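Local coordinates for sniffer CG10964-PA (Drosophila melanogaster, PDB 1SNY), which probably catalyses the NADPH-dependent reduction of carbonyl compounds, as a member of the short-chain dehydrogenase/reductase family, at residues 176-181 with 192-197. Residues are numbered along the deposited sequence; the frame is centred on the assembly and turned at random.
Sequences GSIQGN and SKSALN. With NAP (NADP nicotinamide-adenine-dinucleotide phosphate), chain B.
Ser194 OG donates a hydrogen bond to the backbone oxygen of Gly176, at 2.7 Å from Gly176 O. This ties helix 187-207 of the SDR Rossmann fold to the loop after strand 167-171. The hydroxyl is tilted 32° from the carbonyl plane. Ile178 lies alongside, with its CG1 3.5 Å from Ser194 OG. With an alanine here in place of Ser194, Gly176 O would lose the hydroxyl and keep the water as a donor, and the loop would probably be held less firmly to the helix.

Lys193 starts at the same contact but ends at the cofactor. Its CB rests 3.9 Å from Gly176 CA. The glycine lets the loop come this close to the helix. CG is anti to the carbonyl carbon (chi1 -67°), and the chain bends at chi2 before CD leads away from the loop. CE comes 3.1 Å from NADP O2D. At the tip, NZ bonds to both hydroxyls of the nicotinamide ribose, weakly to O2D, and also to Met171 O. Tyr189, one helical turn earlier, bonds to NADP as well.

Asn197 OD1 is taken by Ser172 and Ser216. Its ND2 donates to a water, which in turn donates to Gly176 O at 2.7 Å.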
ATOM      1  N   GLY A 176      -7.381  -3.184   6.051  1.00 23.22           N
ATOM      2  CA  GLY A 176      -6.738  -2.994   4.768  1.00 23.18           C
ATOM      3  C   GLY A 176      -7.797  -2.902   3.684  1.00 22.27           C
ATOM      4  O   GLY A 176      -7.489  -2.664   2.522  1.00 20.81           O
ATOM      5  N   SER A 177      -9.053  -3.105   4.071  1.00 21.86           N
ATOM      6  CA  SER A 177     -10.154  -3.025   3.114  1.00 23.08           C
ATOM      7  C   SER A 177     -10.492  -1.555   2.914  1.00 21.77           C
ATOM      8  O   SER A 177     -11.104  -0.936   3.782  1.00 26.14           O
ATOM      9  CB  SER A 177     -11.387  -3.758   3.646  1.00 23.51           C
ATOM     10  OG  SER A 177     -12.491  -3.530   2.796  1.00 28.20           O
ATOM     11  N   ILE A 178     -10.101  -0.997   1.775  1.00 22.48           N
ATOM     12  CA  ILE A 178     -10.354   0.413   1.516  1.00 22.84           C
ATOM     13  C   ILE A 178     -11.850   0.685   1.406  1.00 25.72           C
ATOM     14  O   ILE A 178     -12.363   1.641   1.995  1.00 25.58           O
ATOM     15  CB  ILE A 178      -9.637   0.881   0.238  1.00 22.20           C
ATOM     16  CG1 ILE A 178      -8.132   0.598   0.354  1.00 23.49           C
ATOM     17  CG2 ILE A 178      -9.850   2.384   0.042  1.00 23.31           C
ATOM     18  CD1 ILE A 178      -7.329   0.953  -0.892  1.00 18.90           C
ATOM     19  N   GLN A 179     -12.554  -0.164   0.666  1.00 27.92           N
ATOM     20  CA  GLN A 179     -13.990   0.015   0.514  1.00 28.78           C
ATOM     21  C   GLN A 179     -14.693   0.029   1.869  1.00 29.80           C
ATOM     22  O   GLN A 179     -15.664   0.764   2.059  1.00 30.56           O
ATOM     23  CB  GLN A 179     -14.588  -1.093  -0.355  1.00 29.72           C
ATOM     24  CG  GLN A 179     -16.110  -0.974  -0.502  1.00 34.08           C
ATOM     25  CD  GLN A 179     -16.702  -2.023  -1.419  1.00 34.05           C
ATOM     26  OE1 GLN A 179     -16.460  -2.021  -2.626  1.00 38.42           O
ATOM     27  NE2 GLN A 179     -17.485  -2.931  -0.847  1.00 37.08           N
ATOM     28  N   GLY A 180     -14.203  -0.777   2.811  1.00 27.75           N
ATOM     29  CA  GLY A 180     -14.824  -0.846   4.120  1.00 29.39           C
ATOM     30  C   GLY A 180     -14.310   0.112   5.181  1.00 31.26           C
ATOM     31  O   GLY A 180     -14.787   0.101   6.318  1.00 32.79           O
ATOM     32  N   ASN A 181     -13.337   0.942   4.826  1.00 29.24           N
ATOM     33  CA  ASN A 181     -12.785   1.897   5.775  1.00 29.93           C
ATOM     34  C   ASN A 181     -13.697   3.110   5.951  1.00 30.28           C
ATOM     35  O   ASN A 181     -13.736   3.999   5.102  1.00 31.43           O
ATOM     36  CB  ASN A 181     -11.402   2.357   5.310  1.00 27.69           C
ATOM     37  CG  ASN A 181     -10.844   3.472   6.171  1.00 28.48           C
ATOM     38  OD1 ASN A 181     -11.355   3.748   7.257  1.00 28.77           O
ATOM     39  ND2 ASN A 181      -9.782   4.115   5.695  1.00 25.83           N
ATOM     40  N   SER A 192      -0.085  -0.289   4.734  1.00 14.23           N
ATOM     41  CA  SER A 192       0.722  -1.488   4.595  1.00 15.38           C
ATOM     42  C   SER A 192      -0.077  -2.731   4.280  1.00 13.74           C
ATOM     43  O   SER A 192       0.387  -3.591   3.546  1.00 14.49           O
ATOM     44  CB  SER A 192       1.561  -1.747   5.864  1.00 15.36           C
ATOM     45  OG  SER A 192       0.768  -2.210   6.955  1.00 16.51           O
ATOM     46  N   LYS A 193      -1.281  -2.835   4.835  1.00 15.84           N
ATOM     47  CA  LYS A 193      -2.106  -4.014   4.575  1.00 15.34           C
ATOM     48  C   LYS A 193      -2.800  -3.902   3.216  1.00 15.20           C
ATOM     49  O   LYS A 193      -2.989  -4.908   2.543  1.00 17.38           O
ATOM     50  CB  LYS A 193      -3.117  -4.215   5.716  1.00 13.93           C
ATOM     51  CG  LYS A 193      -2.478  -4.582   7.056  1.00 15.72           C
ATOM     52  CD  LYS A 193      -1.654  -5.876   6.973  1.00 15.72           C
ATOM     53  CE  LYS A 193      -1.424  -6.466   8.364  1.00 17.91           C
ATOM     54  NZ  LYS A 193      -0.698  -7.768   8.317  1.00 19.07           N
ATOM     55  N   SER A 194      -3.185  -2.692   2.806  1.00 14.77           N
ATOM     56  CA  SER A 194      -3.783  -2.542   1.480  1.00 15.21           C
ATOM     57  C   SER A 194      -2.678  -2.807   0.469  1.00 14.98           C
ATOM     58  O   SER A 194      -2.921  -3.348  -0.603  1.00 16.03           O
ATOM     59  CB  SER A 194      -4.370  -1.131   1.260  1.00 10.31           C
ATOM     60  OG  SER A 194      -5.495  -0.930   2.081  1.00 17.57           O
ATOM     61  N   ALA A 195      -1.444  -2.428   0.808  1.00 14.23           N
ATOM     62  CA  ALA A 195      -0.329  -2.679  -0.094  1.00 13.04           C
ATOM     63  C   ALA A 195      -0.057  -4.184  -0.177  1.00 12.60           C
ATOM     64  O   ALA A 195       0.249  -4.702  -1.247  1.00 14.68           O
ATOM     65  CB  ALA A 195       0.937  -1.937   0.397  1.00 14.56           C
ATOM     66  N   LEU A 196      -0.142  -4.877   0.959  1.00 14.74           N
ATOM     67  CA  LEU A 196       0.075  -6.324   0.991  1.00 15.44           C
ATOM     68  C   LEU A 196      -0.973  -6.984   0.100  1.00 15.29           C
ATOM     69  O   LEU A 196      -0.673  -7.904  -0.644  1.00 13.93           O
ATOM     70  CB  LEU A 196      -0.066  -6.857   2.418  1.00 15.53           C
ATOM     71  CG  LEU A 196       0.111  -8.363   2.626  1.00 17.08           C
ATOM     72  CD1 LEU A 196       1.524  -8.779   2.222  1.00 18.40           C
ATOM     73  CD2 LEU A 196      -0.183  -8.711   4.079  1.00 16.56           C
ATOM     74  N   ASN A 197      -2.208  -6.495   0.175  1.00 17.60           N
ATOM     75  CA  ASN A 197      -3.273  -7.055  -0.657  1.00 15.97           C
ATOM     76  C   ASN A 197      -2.966  -6.927  -2.147  1.00 15.36           C
ATOM     77  O   ASN A 197      -3.178  -7.872  -2.909  1.00 16.67           O
ATOM     78  CB  ASN A 197      -4.609  -6.380  -0.350  1.00 18.13           C
ATOM     79  CG  ASN A 197      -5.208  -6.849   0.966  1.00 19.63           C
ATOM     80  OD1 ASN A 197      -4.757  -7.839   1.552  1.00 18.25           O
ATOM     81  ND2 ASN A 197      -6.235  -6.145   1.434  1.00 21.43           N
TER
HETATM   82  PA  NAP B 400       1.426  -9.858  17.667  1.00 34.06           P
HETATM   83  O1A NAP B 400       1.979  -8.580  17.882  1.00 36.40           O
HETATM   84  O2A NAP B 400       0.869 -10.768  18.741  1.00 36.32           O
HETATM   85  O5B NAP B 400       2.475 -10.770  16.877  1.00 35.73           O
HETATM   86  C5B NAP B 400       3.246 -10.195  15.790  1.00 35.49           C
HETATM   87  C4B NAP B 400       4.270 -11.339  15.509  1.00 34.84           C
HETATM   88  O4B NAP B 400       5.130 -10.864  14.372  1.00 33.30           O
HETATM   89  C3B NAP B 400       5.299 -11.607  16.653  1.00 35.05           C
HETATM   90  O3B NAP B 400       5.574 -13.017  16.640  1.00 35.69           O
HETATM   91  C2B NAP B 400       6.476 -10.741  16.257  1.00 34.43           C
HETATM   92  O2B NAP B 400       7.734 -11.074  16.829  1.00 35.80           O
HETATM   93  C1B NAP B 400       6.493 -10.892  14.719  1.00 32.59           C
HETATM   94  N9A NAP B 400       7.283  -9.815  14.146  1.00 30.85           N
HETATM   95  C8A NAP B 400       7.111  -8.445  14.122  1.00 31.11           C
HETATM   96  N7A NAP B 400       8.081  -7.789  13.497  1.00 27.18           N
HETATM   97  C5A NAP B 400       8.938  -8.801  13.091  1.00 28.11           C
HETATM   98  C6A NAP B 400      10.152  -8.730  12.384  1.00 27.78           C
HETATM   99  N6A NAP B 400      10.774  -7.612  11.930  1.00 29.95           N
HETATM  100  N1A NAP B 400      10.802  -9.948  12.112  1.00 29.72           N
HETATM  101  C2A NAP B 400      10.258 -11.174  12.532  1.00 28.49           C
HETATM  102  N3A NAP B 400       9.065 -11.269  13.234  1.00 27.91           N
HETATM  103  C4A NAP B 400       8.443 -10.056  13.488  1.00 28.80           C
HETATM  104  O3  NAP B 400       0.254  -9.734  16.615  1.00 33.79           O
HETATM  105  PN  NAP B 400      -0.766 -10.768  16.004  1.00 35.82           P
HETATM  106  O1N NAP B 400      -2.145 -10.408  16.372  1.00 34.15           O
HETATM  107  O2N NAP B 400      -0.294 -12.118  16.417  1.00 33.07           O
HETATM  108  O5D NAP B 400      -0.604 -10.507  14.450  1.00 34.68           O
HETATM  109  C5D NAP B 400      -0.427 -11.636  13.528  1.00 34.55           C
HETATM  110  C4D NAP B 400      -0.746 -11.152  12.124  1.00 33.92           C
HETATM  111  O4D NAP B 400      -2.179 -10.978  11.982  1.00 33.91           O
HETATM  112  C3D NAP B 400      -0.127  -9.775  11.721  1.00 33.76           C
HETATM  113  O3D NAP B 400       0.350  -9.808  10.354  1.00 33.50           O
HETATM  114  C2D NAP B 400      -1.285  -8.814  11.941  1.00 33.37           C
HETATM  115  O2D NAP B 400      -1.161  -7.607  11.221  1.00 31.55           O
HETATM  116  C1D NAP B 400      -2.450  -9.619  11.504  1.00 33.88           C
HETATM  117  N1N NAP B 400      -3.765  -9.296  12.101  1.00 33.27           N
HETATM  118  C2N NAP B 400      -4.083  -9.379  13.494  1.00 34.79           C
HETATM  119  C3N NAP B 400      -5.387  -9.034  13.882  1.00 35.43           C
HETATM  120  C7N NAP B 400      -5.784  -9.106  15.363  1.00 36.64           C
HETATM  121  O7N NAP B 400      -6.929  -8.796  15.631  1.00 36.09           O
HETATM  122  N7N NAP B 400      -4.929  -9.483  16.275  1.00 34.88           N
HETATM  123  C4N NAP B 400      -6.392  -8.605  12.901  1.00 36.38           C
HETATM  124  C5N NAP B 400      -6.016  -8.544  11.536  1.00 34.79           C
HETATM  125  C6N NAP B 400      -4.705  -8.886  11.118  1.00 35.24           C
HETATM  126  P2B NAP B 400       8.284 -10.422  18.232  1.00 38.77           P
HETATM  127  O1X NAP B 400       7.581 -11.197  19.351  1.00 35.96           O
HETATM  128  O2X NAP B 400       9.744 -10.712  18.125  1.00 35.62           O
HETATM  129  O3X NAP B 400       7.895  -8.951  18.235  1.00 35.63           O
HETATM  130  O   HOH W   1      -7.104  -3.800   0.058  1.00 24.87           O